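Cyclohexadienyl dehydratase (Synthetic construct, PDB 5JOS) probably catalyses the dehydration of prephenate and arogenate in phenylalanine biosynthesis, as a reconstructed ancestral enzyme with the fold of a periplasmic solute-binding protein. Local coordinates at residues T112-K117 and L186-K191; E118-F123 and G194-L199; T158-N163 and G173-M178. One frame throughout, in Å; residues are numbered along the deposited sequence.

Contact 1 of 3, residues T112-K117 and L186-K191. With NA (sodium ion), chain B.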
ATOM      1  N   THR A 112       8.550  -3.149   8.327  1.00 30.79           N
ATOM      2  CA  THR A 112       7.481  -3.500   9.233  1.00 31.26           C
ATOM      3  C   THR A 112       8.076  -4.597  10.173  1.00 29.51           C
ATOM      4  O   THR A 112       8.654  -5.603   9.703  1.00 31.62           O
ATOM      5  CB  THR A 112       6.275  -4.084   8.464  1.00 31.48           C
ATOM      6  OG1 THR A 112       5.687  -3.061   7.644  1.00 33.67           O
ATOM      7  CG2 THR A 112       5.144  -4.542   9.387  1.00 32.96           C
ATOM      8  N   PRO A 113       7.997  -4.383  11.483  1.00 30.34           N
ATOM      9  CA  PRO A 113       8.329  -5.523  12.344  1.00 30.90           C
ATOM     10  C   PRO A 113       7.354  -6.691  12.252  1.00 31.07           C
ATOM     11  O   PRO A 113       6.090  -6.566  12.238  1.00 31.33           O
ATOM     12  CB  PRO A 113       8.249  -4.943  13.735  1.00 31.26           C
ATOM     13  CG  PRO A 113       7.234  -3.852  13.632  1.00 34.39           C
ATOM     14  CD  PRO A 113       7.244  -3.349  12.224  1.00 31.15           C
ATOM     15  N   LEU A 114       7.944  -7.833  12.331  1.00 31.02           N
ATOM     16  CA  LEU A 114       7.182  -9.067  12.441  1.00 31.60           C
ATOM     17  C   LEU A 114       7.487  -9.744  13.750  1.00 32.45           C
ATOM     18  O   LEU A 114       8.663  -9.946  14.093  1.00 35.07           O
ATOM     19  CB  LEU A 114       7.666  -9.926  11.316  1.00 31.81           C
ATOM     20  CG  LEU A 114       7.136 -11.362  11.229  1.00 34.36           C
ATOM     21  CD1 LEU A 114       5.750 -11.286  10.707  1.00 32.55           C
ATOM     22  CD2 LEU A 114       8.039 -12.159  10.277  1.00 39.84           C
ATOM     23  N   VAL A 115       6.453 -10.071  14.506  1.00 31.20           N
ATOM     24  CA  VAL A 115       6.616 -10.449  15.915  1.00 33.83           C
ATOM     25  C   VAL A 115       5.709 -11.621  16.196  1.00 35.43           C
ATOM     26  O   VAL A 115       4.876 -11.983  15.339  1.00 34.60           O
ATOM     27  CB  VAL A 115       6.269  -9.311  16.826  1.00 36.28           C
ATOM     28  CG1 VAL A 115       7.168  -8.099  16.517  1.00 37.87           C
ATOM     29  CG2 VAL A 115       4.769  -8.943  16.751  1.00 37.77           C
ATOM     30  N   ARG A 116       5.849 -12.268  17.334  1.00 33.67           N
ATOM     31  CA  ARG A 116       4.860 -13.274  17.674  1.00 37.53           C
ATOM     32  C   ARG A 116       3.511 -12.655  17.907  1.00 40.58           C
ATOM     33  O   ARG A 116       3.388 -11.502  18.359  1.00 39.32           O
ATOM     34  CB  ARG A 116       5.248 -14.071  18.942  1.00 38.71           C
ATOM     35  CG  ARG A 116       6.435 -14.961  18.686  1.00 38.56           C
ATOM     36  CD  ARG A 116       6.855 -15.759  19.906  1.00 41.47           C
ATOM     37  NE  ARG A 116       7.444 -14.880  20.892  1.00 42.98           N
ATOM     38  CZ  ARG A 116       8.684 -14.380  20.856  1.00 42.74           C
ATOM     39  NH1 ARG A 116       9.527 -14.653  19.882  1.00 40.56           N
ATOM     40  NH2 ARG A 116       9.091 -13.617  21.837  1.00 43.44           N
ATOM     41  N   LYS A 117       2.501 -13.465  17.619  1.00 40.01           N
ATOM     42  CA  LYS A 117       1.131 -13.054  17.762  1.00 45.17           C
ATOM     43  C   LYS A 117       0.834 -12.417  19.154  1.00 48.33           C
ATOM     44  O   LYS A 117       0.283 -11.330  19.254  1.00 49.66           O
ATOM     45  CB  LYS A 117       0.240 -14.259  17.528  1.00 47.30           C
ATOM     46  CG  LYS A 117      -1.151 -14.095  18.067  1.00 56.16           C
ATOM     47  CD  LYS A 117      -2.042 -13.578  16.992  1.00 61.83           C
ATOM     48  CE  LYS A 117      -3.003 -14.682  16.661  1.00 71.52           C
ATOM     49  NZ  LYS A 117      -3.842 -14.994  17.865  1.00 75.75           N
ATOM     50  N   LEU A 186       3.858  -8.854   6.017  1.00 33.27           N
ATOM     51  CA  LEU A 186       2.459  -9.111   5.932  1.00 31.97           C
ATOM     52  C   LEU A 186       2.179 -10.552   5.476  1.00 33.10           C
ATOM     53  O   LEU A 186       1.191 -11.179   5.877  1.00 30.79           O
ATOM     54  CB  LEU A 186       1.771  -8.177   4.960  1.00 33.26           C
ATOM     55  CG  LEU A 186       1.749  -6.702   5.399  1.00 36.63           C
ATOM     56  CD1 LEU A 186       1.146  -5.891   4.259  1.00 42.75           C
ATOM     57  CD2 LEU A 186       0.903  -6.512   6.615  1.00 37.59           C
ATOM     58  N   TYR A 187       3.020 -11.043   4.605  1.00 33.37           N
ATOM     59  CA  TYR A 187       2.868 -12.339   4.061  1.00 33.31           C
ATOM     60  C   TYR A 187       3.230 -13.457   5.080  1.00 33.48           C
ATOM     61  O   TYR A 187       2.494 -14.429   5.196  1.00 35.77           O
ATOM     62  CB  TYR A 187       3.759 -12.430   2.872  1.00 38.86           C
ATOM     63  CG  TYR A 187       3.782 -13.764   2.204  1.00 43.08           C
ATOM     64  CD1 TYR A 187       2.878 -14.120   1.199  1.00 44.59           C
ATOM     65  CD2 TYR A 187       4.764 -14.672   2.596  1.00 51.47           C
ATOM     66  CE1 TYR A 187       2.962 -15.412   0.598  1.00 52.80           C
ATOM     67  CE2 TYR A 187       4.859 -15.919   2.026  1.00 58.06           C
ATOM     68  CZ  TYR A 187       3.982 -16.295   1.049  1.00 52.49           C
ATOM     69  OH  TYR A 187       4.227 -17.560   0.596  1.00 76.17           O
ATOM     70  N   TYR A 188       4.331 -13.329   5.755  1.00 32.16           N
ATOM     71  CA  TYR A 188       4.628 -14.228   6.847  1.00 34.26           C
ATOM     72  C   TYR A 188       3.608 -14.224   7.961  1.00 36.54           C
ATOM     73  O   TYR A 188       3.244 -15.299   8.439  1.00 35.07           O
ATOM     74  CB  TYR A 188       5.970 -13.995   7.456  1.00 30.48           C
ATOM     75  CG  TYR A 188       7.117 -14.182   6.487  1.00 35.08           C
ATOM     76  CD1 TYR A 188       7.293 -15.360   5.776  1.00 38.11           C
ATOM     77  CD2 TYR A 188       8.124 -13.170   6.389  1.00 34.56           C
ATOM     78  CE1 TYR A 188       8.393 -15.506   4.886  1.00 45.31           C
ATOM     79  CE2 TYR A 188       9.219 -13.303   5.549  1.00 39.60           C
ATOM     80  CZ  TYR A 188       9.348 -14.463   4.800  1.00 45.64           C
ATOM     81  OH  TYR A 188      10.422 -14.493   3.970  1.00 54.44           O
ATOM     82  N   ALA A 189       3.085 -13.061   8.344  1.00 35.35           N
ATOM     83  CA  ALA A 189       2.028 -13.058   9.318  1.00 35.23           C
ATOM     84  C   ALA A 189       0.775 -13.644   8.800  1.00 38.67           C
ATOM     85  O   ALA A 189       0.004 -14.272   9.540  1.00 40.75           O
ATOM     86  CB  ALA A 189       1.795 -11.655   9.831  1.00 36.91           C
ATOM     87  N   LYS A 190       0.434 -13.434   7.553  1.00 32.83           N
ATOM     88  CA  LYS A 190      -0.803 -14.066   7.195  1.00 35.89           C
ATOM     89  C   LYS A 190      -0.735 -15.584   7.170  1.00 38.24           C
ATOM     90  O   LYS A 190      -1.713 -16.215   7.463  1.00 38.73           O
ATOM     91  CB  LYS A 190      -1.437 -13.515   5.955  1.00 40.42           C
ATOM     92  CG  LYS A 190      -0.868 -13.811   4.625  1.00 50.29           C
ATOM     93  CD  LYS A 190      -1.826 -13.223   3.574  1.00 55.68           C
ATOM     94  CE  LYS A 190      -1.208 -13.321   2.183  1.00 62.92           C
ATOM     95  NZ  LYS A 190      -2.353 -13.414   1.219  1.00 74.47           N
ATOM     96  N   LYS A 191       0.445 -16.122   6.928  1.00 38.16           N
ATOM     97  CA  LYS A 191       0.604 -17.549   6.634  1.00 43.71           C
ATOM     98  C   LYS A 191       1.160 -18.318   7.813  1.00 39.34           C
ATOM     99  O   LYS A 191       1.479 -19.491   7.675  1.00 41.22           O
ATOM    100  CB  LYS A 191       1.533 -17.717   5.382  1.00 42.34           C
ATOM    101  CG  LYS A 191       0.738 -17.346   4.119  1.00 48.14           C
ATOM    102  CD  LYS A 191       1.341 -17.979   2.846  1.00 53.45           C
ATOM    103  CE  LYS A 191       0.240 -18.236   1.834  1.00 58.49           C
ATOM    104  NZ  LYS A 191       0.851 -18.547   0.510  1.00 63.87           N
TER
HETATM  105 NA    NA B 301      -0.658 -14.837  11.655  1.00 37.26          NA
HETATM  106  O   HOH W   1      -2.056 -13.013  11.259  1.00 35.96           O
HETATM  107  O   HOH W   2      -1.795 -15.038  13.765  1.00 37.12           O
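Leu-114, in the middle of strand 111-116, meets Tyr-188 and Ala-189 near the C-terminal end of helix 182-190, a worked example of how one branched side chain divides its two methyls between neighbouring helix residues. Its CB starts out toward the helix, and with CG anti to the backbone N (chi1 175°) the fork at CG is carried the same way. There the two methyls take different neighbours. Leu-114 CD1 comes beside the helix backbone, 4.0 Å from Ala-189 N and 4.1 Å from Ala-189 CB. Leu-114 CD2 lies 4.0 Å from Tyr-188 CB and comes obliquely to the ring at Tyr-188 CD2, the two side chains crossing at about a right angle. The Tyr-188 ring is also stacked with that of Phe-167, while Leu-114 packs against Met-178 of the next strand. Cutting Leu-114 back to an alanine here would probably open a gap in front of Tyr-188 CB and the Ala-189 methyl. Ala-189 O also binds the sodium ion at 2.3 Å, alongside the carbonyl oxygens of His-192 and Leu-195 and two waters. Between residues 112-117 and 186-191 the contact is thus van der Waals packing of apolar groups; strand and helix are also joined by the hydrogen bond between Thr-112 OG1 and Thr-182 OG1, while the cation is likely to be favoured by the partial negative charge of the carbonyls gathered there.

Contact 2 of 3, residues E118-F123 and G194-L199. With NA (sodium ion), chain B.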
ATOM      1  N   GLU A 118       1.135 -13.121  20.210  1.00 51.30           N
ATOM      2  CA  GLU A 118       0.920 -12.576  21.540  1.00 57.99           C
ATOM      3  C   GLU A 118       1.764 -11.327  21.896  1.00 55.17           C
ATOM      4  O   GLU A 118       1.522 -10.710  22.901  1.00 57.56           O
ATOM      5  CB  GLU A 118       1.195 -13.644  22.587  1.00 62.83           C
ATOM      6  CG  GLU A 118       2.678 -13.990  22.750  1.00 67.45           C
ATOM      7  CD  GLU A 118       3.139 -15.131  21.881  1.00 72.57           C
ATOM      8  OE1 GLU A 118       2.541 -15.348  20.772  1.00 65.49           O
ATOM      9  OE2 GLU A 118       4.120 -15.786  22.324  1.00 78.06           O
ATOM     10  N   ASP A 119       2.747 -10.958  21.104  1.00 51.30           N
ATOM     11  CA  ASP A 119       3.538  -9.766  21.398  1.00 51.99           C
ATOM     12  C   ASP A 119       3.040  -8.618  20.570  1.00 51.27           C
ATOM     13  O   ASP A 119       3.725  -7.619  20.447  1.00 52.14           O
ATOM     14  CB  ASP A 119       4.991 -10.027  20.992  1.00 51.62           C
ATOM     15  CG  ASP A 119       5.759 -10.846  22.003  1.00 50.35           C
ATOM     16  OD1 ASP A 119       5.219 -11.173  23.020  1.00 51.77           O
ATOM     17  OD2 ASP A 119       6.936 -11.132  21.795  1.00 45.29           O
ATOM     18  N   ALA A 120       1.931  -8.793  19.847  1.00 51.00           N
ATOM     19  CA  ALA A 120       1.545  -7.771  18.835  1.00 53.14           C
ATOM     20  C   ALA A 120       1.372  -6.362  19.429  1.00 56.21           C
ATOM     21  O   ALA A 120       1.814  -5.329  18.863  1.00 57.97           O
ATOM     22  CB  ALA A 120       0.242  -8.177  18.140  1.00 53.74           C
ATOM     23  N   ASP A 121       0.652  -6.372  20.536  1.00 54.74           N
ATOM     24  CA  ASP A 121       0.334  -5.180  21.350  1.00 67.52           C
ATOM     25  C   ASP A 121       1.597  -4.690  22.052  1.00 70.00           C
ATOM     26  O   ASP A 121       1.735  -3.553  22.395  1.00 68.86           O
ATOM     27  CB  ASP A 121      -0.677  -5.595  22.415  1.00 71.73           C
ATOM     28  CG  ASP A 121      -0.155  -6.795  23.265  1.00 85.17           C
ATOM     29  OD1 ASP A 121       0.606  -7.724  22.726  1.00 73.87           O
ATOM     30  OD2 ASP A 121      -0.487  -6.774  24.489  1.00 89.59           O
ATOM     31  N   LYS A 122       2.543  -5.587  22.244  1.00 71.96           N
ATOM     32  CA  LYS A 122       3.711  -5.265  22.994  1.00 67.91           C
ATOM     33  C   LYS A 122       4.748  -4.553  22.160  1.00 63.80           C
ATOM     34  O   LYS A 122       5.558  -3.860  22.728  1.00 55.87           O
ATOM     35  CB  LYS A 122       4.272  -6.536  23.573  1.00 68.23           C
ATOM     36  CG  LYS A 122       5.707  -6.418  23.927  1.00 69.84           C
ATOM     37  CD  LYS A 122       6.219  -7.705  24.531  1.00 70.95           C
ATOM     38  CE  LYS A 122       7.572  -7.388  25.154  1.00 70.98           C
ATOM     39  NZ  LYS A 122       8.252  -8.575  25.704  1.00 71.19           N
ATOM     40  N   PHE A 123       4.761  -4.719  20.836  1.00 55.50           N
ATOM     41  CA  PHE A 123       5.737  -4.021  20.036  1.00 53.32           C
ATOM     42  C   PHE A 123       5.024  -3.162  19.007  1.00 60.54           C
ATOM     43  O   PHE A 123       4.770  -3.603  17.871  1.00 67.69           O
ATOM     44  CB  PHE A 123       6.648  -5.017  19.321  1.00 51.65           C
ATOM     45  CG  PHE A 123       7.551  -5.804  20.238  1.00 48.66           C
ATOM     46  CD1 PHE A 123       8.552  -5.181  20.934  1.00 49.00           C
ATOM     47  CD2 PHE A 123       7.450  -7.188  20.319  1.00 47.41           C
ATOM     48  CE1 PHE A 123       9.428  -5.910  21.750  1.00 50.92           C
ATOM     49  CE2 PHE A 123       8.314  -7.937  21.098  1.00 47.61           C
ATOM     50  CZ  PHE A 123       9.315  -7.305  21.821  1.00 51.84           C
ATOM     51  N   GLY A 194       1.173 -18.080  14.422  1.00 36.57           N
ATOM     52  CA  GLY A 194       1.932 -17.655  15.595  1.00 38.39           C
ATOM     53  C   GLY A 194       2.562 -16.288  15.373  1.00 34.89           C
ATOM     54  O   GLY A 194       3.246 -15.779  16.224  1.00 34.85           O
ATOM     55  N   LEU A 195       2.390 -15.700  14.212  1.00 34.04           N
ATOM     56  CA  LEU A 195       3.122 -14.401  13.921  1.00 34.02           C
ATOM     57  C   LEU A 195       2.127 -13.298  13.571  1.00 34.89           C
ATOM     58  O   LEU A 195       1.005 -13.563  13.080  1.00 36.66           O
ATOM     59  CB  LEU A 195       4.082 -14.541  12.770  1.00 32.67           C
ATOM     60  CG  LEU A 195       5.221 -15.557  12.852  1.00 33.16           C
ATOM     61  CD1 LEU A 195       6.024 -15.626  11.581  1.00 32.46           C
ATOM     62  CD2 LEU A 195       6.193 -15.174  13.897  1.00 35.97           C
ATOM     63  N   ALA A 196       2.514 -12.084  13.895  1.00 33.15           N
ATOM     64  CA  ALA A 196       1.766 -10.896  13.579  1.00 34.93           C
ATOM     65  C   ALA A 196       2.673  -9.811  13.025  1.00 32.69           C
ATOM     66  O   ALA A 196       3.857  -9.717  13.342  1.00 32.20           O
ATOM     67  CB  ALA A 196       1.075 -10.385  14.826  1.00 35.67           C
ATOM     68  N   ALA A 197       2.166  -9.060  12.074  1.00 32.48           N
ATOM     69  CA  ALA A 197       2.935  -7.916  11.500  1.00 35.41           C
ATOM     70  C   ALA A 197       2.384  -6.694  12.146  1.00 36.72           C
ATOM     71  O   ALA A 197       1.192  -6.551  12.192  1.00 42.61           O
ATOM     72  CB  ALA A 197       2.707  -7.780   9.993  1.00 38.11           C
ATOM     73  N   VAL A 198       3.196  -5.778  12.611  1.00 39.87           N
ATOM     74  CA  VAL A 198       2.657  -4.553  13.240  1.00 41.74           C
ATOM     75  C   VAL A 198       3.013  -3.325  12.409  1.00 38.70           C
ATOM     76  O   VAL A 198       4.166  -3.066  12.223  1.00 37.55           O
ATOM     77  CB  VAL A 198       3.246  -4.391  14.649  1.00 50.19           C
ATOM     78  CG1 VAL A 198       2.569  -3.225  15.360  1.00 52.89           C
ATOM     79  CG2 VAL A 198       3.032  -5.670  15.441  1.00 55.07           C
ATOM     80  N   LEU A 199       2.054  -2.590  11.857  1.00 42.97           N
ATOM     81  CA  LEU A 199       2.395  -1.425  11.009  1.00 43.74           C
ATOM     82  C   LEU A 199       2.765  -0.260  11.954  1.00 44.57           C
ATOM     83  O   LEU A 199       2.100  -0.019  12.899  1.00 45.61           O
ATOM     84  CB  LEU A 199       1.314  -0.982  10.033  1.00 49.27           C
ATOM     85  CG  LEU A 199       0.830  -1.911   8.896  1.00 47.80           C
ATOM     86  CD1 LEU A 199      -0.260  -1.142   8.144  1.00 54.22           C
ATOM     87  CD2 LEU A 199       2.028  -2.356   8.013  1.00 48.51           C
TER
HETATM   88 NA    NA B 301      -0.658 -14.837  11.655  1.00 37.26          NA
HETATM   89  O   HOH W   3       3.334 -16.968  18.809  1.00 51.48           O
HETATM   90  O   HOH W   1      -2.056 -13.013  11.259  1.00 35.96           O
HETATM   91  O   HOH W   2      -1.795 -15.038  13.765  1.00 37.12           O
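Ala-120 and Phe-123 meet Ala-196 and Val-198 in a small van der Waals contact of methyl groups with one another and with backbone carbonyls, in which the loop following strand 111-116 lies against the edge strand 195-197. Its simplest element is a methyl pair, Ala-120 CB against Ala-196 CB at 4.1 Å. Val-198 contributes more: its two branches face carbonyl oxygens of the loop. Val-198 CG1, set anti to the backbone N (chi1 -173°), comes 3.4 Å from Phe-123 O, and Val-198 CG2 sits 3.6 Å from Ala-120 O. Here the phenylalanine offers its backbone, because its ring leads away from the strand, packing on Val-115 and Val-134 and carrying Lys-122 CG over the centre of one face.

The strand order around this contact, with 195-197 outermost beside antiparallel 111-116 and then the parallel strands 177-181, 135-138 and 156-159, is that of a lobe in a class II periplasmic binding protein. Side chains alternate along the strand and just past its end: Ala-196 and Val-198 point to the loop, whereas Leu-195 turns away to Phe-167 and Val-170 of helix 166-171, and Ala-197 packs on helix 182-190.

A water adds a polar link at one end. It donates to Glu-118 OE1 at 2.7 Å and to Gly-194 O at 2.8 Å, so it links the carboxylate of Glu-118, a residue whose CB points away from residues 194-199, to Gly-194, just ahead of strand 195-197. The next carbonyl, Leu-195 O, binds the sodium ion at 2.5 Å, in the site that Ala-189 O also serves.

Contact 3 of 3, residues T158-N163 and G173-M178. With BEZ (benzoic acid), chain C.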
ATOM      1  N   THR A 158      20.938  -9.700  15.976  1.00 38.31           N
ATOM      2  CA  THR A 158      21.694 -10.811  15.385  1.00 41.09           C
ATOM      3  C   THR A 158      21.525 -10.823  13.848  1.00 39.87           C
ATOM      4  O   THR A 158      20.405 -10.685  13.358  1.00 34.70           O
ATOM      5  CB  THR A 158      21.157 -12.131  15.898  1.00 42.91           C
ATOM      6  OG1 THR A 158      21.281 -12.195  17.322  1.00 41.66           O
ATOM      7  CG2 THR A 158      21.925 -13.286  15.321  1.00 46.91           C
ATOM      8  N   VAL A 159      22.636 -11.004  13.127  1.00 35.33           N
ATOM      9  CA  VAL A 159      22.662 -11.118  11.695  1.00 36.73           C
ATOM     10  C   VAL A 159      22.627 -12.591  11.305  1.00 37.34           C
ATOM     11  O   VAL A 159      23.430 -13.391  11.771  1.00 36.64           O
ATOM     12  CB  VAL A 159      23.949 -10.510  11.128  1.00 38.87           C
ATOM     13  CG1 VAL A 159      23.981 -10.539   9.594  1.00 40.21           C
ATOM     14  CG2 VAL A 159      24.009  -9.062  11.527  1.00 42.63           C
ATOM     15  N   TYR A 160      21.681 -12.943  10.454  1.00 36.79           N
ATOM     16  CA  TYR A 160      21.520 -14.298   9.972  1.00 36.36           C
ATOM     17  C   TYR A 160      22.142 -14.414   8.570  1.00 39.47           C
ATOM     18  O   TYR A 160      23.347 -14.056   8.363  1.00 36.61           O
ATOM     19  CB  TYR A 160      20.043 -14.711  10.034  1.00 32.69           C
ATOM     20  CG  TYR A 160      19.548 -14.815  11.468  1.00 32.81           C
ATOM     21  CD1 TYR A 160      19.324 -13.672  12.204  1.00 37.86           C
ATOM     22  CD2 TYR A 160      19.285 -16.028  12.079  1.00 37.03           C
ATOM     23  CE1 TYR A 160      18.920 -13.736  13.528  1.00 35.43           C
ATOM     24  CE2 TYR A 160      18.806 -16.103  13.419  1.00 37.31           C
ATOM     25  CZ  TYR A 160      18.631 -14.943  14.110  1.00 34.80           C
ATOM     26  OH  TYR A 160      18.190 -14.915  15.426  1.00 38.95           O
ATOM     27  N   GLU A 161      21.427 -15.049   7.648  1.00 35.84           N
ATOM     28  CA  GLU A 161      21.830 -15.071   6.219  1.00 34.63           C
ATOM     29  C   GLU A 161      20.508 -14.969   5.432  1.00 37.23           C
ATOM     30  O   GLU A 161      19.440 -15.299   6.007  1.00 34.31           O
ATOM     31  CB  GLU A 161      22.593 -16.302   5.834  1.00 36.46           C
ATOM     32  CG  GLU A 161      24.013 -16.465   6.399  1.00 37.16           C
ATOM     33  CD  GLU A 161      25.016 -15.433   5.940  1.00 39.80           C
ATOM     34  OE1 GLU A 161      24.818 -14.785   4.869  1.00 38.82           O
ATOM     35  OE2 GLU A 161      26.043 -15.292   6.673  1.00 37.33           O
ATOM     36  N   ASN A 162      20.602 -14.545   4.177  1.00 33.63           N
ATOM     37  CA  ASN A 162      19.407 -14.206   3.405  1.00 35.26           C
ATOM     38  C   ASN A 162      18.549 -15.480   3.273  1.00 34.28           C
ATOM     39  O   ASN A 162      17.400 -15.377   3.441  1.00 34.36           O
ATOM     40  CB  ASN A 162      19.709 -13.692   2.012  1.00 35.30           C
ATOM     41  CG  ASN A 162      20.393 -12.322   2.002  1.00 38.46           C
ATOM     42  OD1 ASN A 162      20.418 -11.573   2.988  1.00 38.71           O
ATOM     43  ND2 ASN A 162      20.928 -11.994   0.882  1.00 38.56           N
ATOM     44  N   ASN A 163      19.082 -16.664   3.048  1.00 34.42           N
ATOM     45  CA  ASN A 163      18.129 -17.842   2.865  1.00 32.71           C
ATOM     46  C   ASN A 163      17.725 -18.572   4.138  1.00 34.33           C
ATOM     47  O   ASN A 163      17.104 -19.604   4.083  1.00 34.45           O
ATOM     48  CB  ASN A 163      18.629 -18.778   1.806  1.00 32.56           C
ATOM     49  CG  ASN A 163      17.521 -19.361   0.962  1.00 35.82           C
ATOM     50  OD1 ASN A 163      16.550 -18.737   0.700  1.00 36.61           O
ATOM     51  ND2 ASN A 163      17.700 -20.582   0.527  1.00 40.09           N
ATOM     52  N   GLY A 173      10.507 -18.486  19.053  1.00 53.37           N
ATOM     53  CA  GLY A 173      10.908 -17.845  20.323  1.00 51.31           C
ATOM     54  C   GLY A 173      12.409 -17.672  20.453  1.00 51.30           C
ATOM     55  O   GLY A 173      12.932 -17.348  21.545  1.00 46.94           O
ATOM     56  N   ARG A 174      13.114 -17.846  19.345  1.00 45.37           N
ATOM     57  CA  ARG A 174      14.547 -17.666  19.359  1.00 43.07           C
ATOM     58  C   ARG A 174      14.947 -16.246  19.014  1.00 45.68           C
ATOM     59  O   ARG A 174      16.099 -15.939  19.052  1.00 46.71           O
ATOM     60  CB  ARG A 174      15.268 -18.731  18.477  1.00 46.29           C
ATOM     61  CG  ARG A 174      15.122 -20.194  19.002  1.00 51.31           C
ATOM     62  CD  ARG A 174      15.888 -21.228  18.136  1.00 54.31           C
ATOM     63  NE  ARG A 174      15.376 -21.272  16.752  1.00 51.91           N
ATOM     64  CZ  ARG A 174      14.437 -22.108  16.309  1.00 52.32           C
ATOM     65  NH1 ARG A 174      13.889 -23.001  17.102  1.00 54.31           N
ATOM     66  NH2 ARG A 174      14.027 -22.049  15.053  1.00 53.43           N
ATOM     67  N   ALA A 175      14.012 -15.405  18.542  1.00 44.81           N
ATOM     68  CA  ALA A 175      14.230 -13.974  18.361  1.00 42.54           C
ATOM     69  C   ALA A 175      12.885 -13.377  18.639  1.00 39.85           C
ATOM     70  O   ALA A 175      11.860 -14.092  18.659  1.00 39.01           O
ATOM     71  CB  ALA A 175      14.618 -13.672  16.943  1.00 43.80           C
ATOM     72  N   ASP A 176      12.851 -12.087  18.773  1.00 36.28           N
ATOM     73  CA  ASP A 176      11.604 -11.389  19.149  1.00 36.57           C
ATOM     74  C   ASP A 176      10.969 -10.524  18.057  1.00 36.07           C
ATOM     75  O   ASP A 176       9.738 -10.333  18.038  1.00 39.01           O
ATOM     76  CB  ASP A 176      11.926 -10.411  20.276  1.00 39.88           C
ATOM     77  CG  ASP A 176      12.347 -11.138  21.557  1.00 44.64           C
ATOM     78  OD1 ASP A 176      11.672 -12.124  21.851  1.00 43.95           O
ATOM     79  OD2 ASP A 176      13.364 -10.819  22.178  1.00 42.97           O
ATOM     80  N   VAL A 177      11.813  -9.932  17.217  1.00 36.26           N
ATOM     81  CA  VAL A 177      11.343  -9.009  16.166  1.00 33.77           C
ATOM     82  C   VAL A 177      12.209  -9.168  14.932  1.00 32.96           C
ATOM     83  O   VAL A 177      13.424  -8.975  15.005  1.00 37.51           O
ATOM     84  CB  VAL A 177      11.524  -7.560  16.609  1.00 35.63           C
ATOM     85  CG1 VAL A 177      11.085  -6.599  15.485  1.00 35.86           C
ATOM     86  CG2 VAL A 177      10.789  -7.230  17.932  1.00 37.32           C
ATOM     87  N   MET A 178      11.587  -9.481  13.781  1.00 31.96           N
ATOM     88  CA  MET A 178      12.291  -9.527  12.512  1.00 29.10           C
ATOM     89  C   MET A 178      11.972  -8.240  11.786  1.00 31.60           C
ATOM     90  O   MET A 178      10.816  -7.871  11.745  1.00 30.71           O
ATOM     91  CB  MET A 178      11.828 -10.736  11.680  1.00 28.46           C
ATOM     92  CG  MET A 178      12.452 -10.726  10.295  1.00 30.86           C
ATOM     93  SD  MET A 178      11.708 -12.112   9.425  1.00 35.21           S
ATOM     94  CE  MET A 178      12.430 -11.825   7.812  1.00 35.74           C
TER
HETATM   95  C   BEZ C 302      22.282 -16.088   0.402  1.00 38.10           C
HETATM   96  O1  BEZ C 302      22.620 -14.872   0.326  1.00 40.14           O
HETATM   97  O2  BEZ C 302      21.598 -16.641   1.338  1.00 38.30           O
HETATM   98  C1  BEZ C 302      22.799 -16.911  -0.740  1.00 38.52           C
HETATM   99  C2  BEZ C 302      22.331 -18.192  -0.980  1.00 35.37           C
HETATM  100  C3  BEZ C 302      22.858 -18.925  -2.022  1.00 32.91           C
HETATM  101  C4  BEZ C 302      23.861 -18.409  -2.815  1.00 33.44           C
HETATM  102  C5  BEZ C 302      24.375 -17.169  -2.545  1.00 33.34           C
HETATM  103  C6  BEZ C 302      23.818 -16.413  -1.532  1.00 31.28           C
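Tyr-160 continues the chain out of strand 156-159 just as Arg-174 and Ala-175 follow the end of helix 166-171, where Gly-173 closes a Schellman motif with a positive phi of 92°. The unit is a beta-alpha-beta crossover: strand 156-159 and strand 177-181 run parallel in the sheet, with strand 135-138 between them, and helix 166-171 connects them. At these backbone angles a CB on Gly-173 would collide with the carbonyl oxygen one residue back, so the tight turn suits a residue that has none.

The contact itself is slight and is carried by the far end of one tyrosine. With CG anti to its own carbonyl carbon (chi1 -67°), Tyr-160 carries its ring against Ile-166 and Glu-169 of helix 166-171, toward Ala-175. The phenolic OH arrives 4.1 Å from Ala-175 CB, a van der Waals approach to a methyl. Arg-174 O is 4.3 Å from the same Tyr-160 OH, too far for a hydrogen bond. The guanidinium of Arg-174 takes part in something else, a salt bridge from NE to Glu-169, while Asp-176 pairs with Arg-116 and Arg-135 and so joins the start of the second strand to its sheet neighbours.

Beyond Tyr-160, residues 162-163 meet a bound benzoic acid. Asn-162 stands off the oxygen side of its carboxyl group, tilted out of the plane, with Asn-162 CB 3.6 Å from benzoic acid O1 and equally far from its O2, and Asn-162 OD1 is held by a hydrogen bond from Asn-139 ND2. The backbone supplies the one polar grip from this segment, a weak hydrogen bond from Asn-163 N to benzoic acid O2 of 3.0 Å, bent to 134° at the hydrogen.

How the contacts relate
All three contacts belong to one sheet and the elements packed on it. Contacts 1 and 2 are closest, their centres about 7 Å apart, and share the sodium ion and two of its waters; strands 111-116 and 195-197 join them through a probable hydrogen bond from Ala-196 N to Val-115 O of 2.8 Å. Contact 3, its centre about 13 Å from that of contact 1 and about 16 Å from that of contact 2, is nested along the chain inside the loops both close. Arg-116 NH1 reaches it with a probable hydrogen bond to Ala-175 O at 2.7 Å. The benzoic acid at contact 3 lies about 12 Å, nearest atoms, from the Tyr-188 side chain of contact 1.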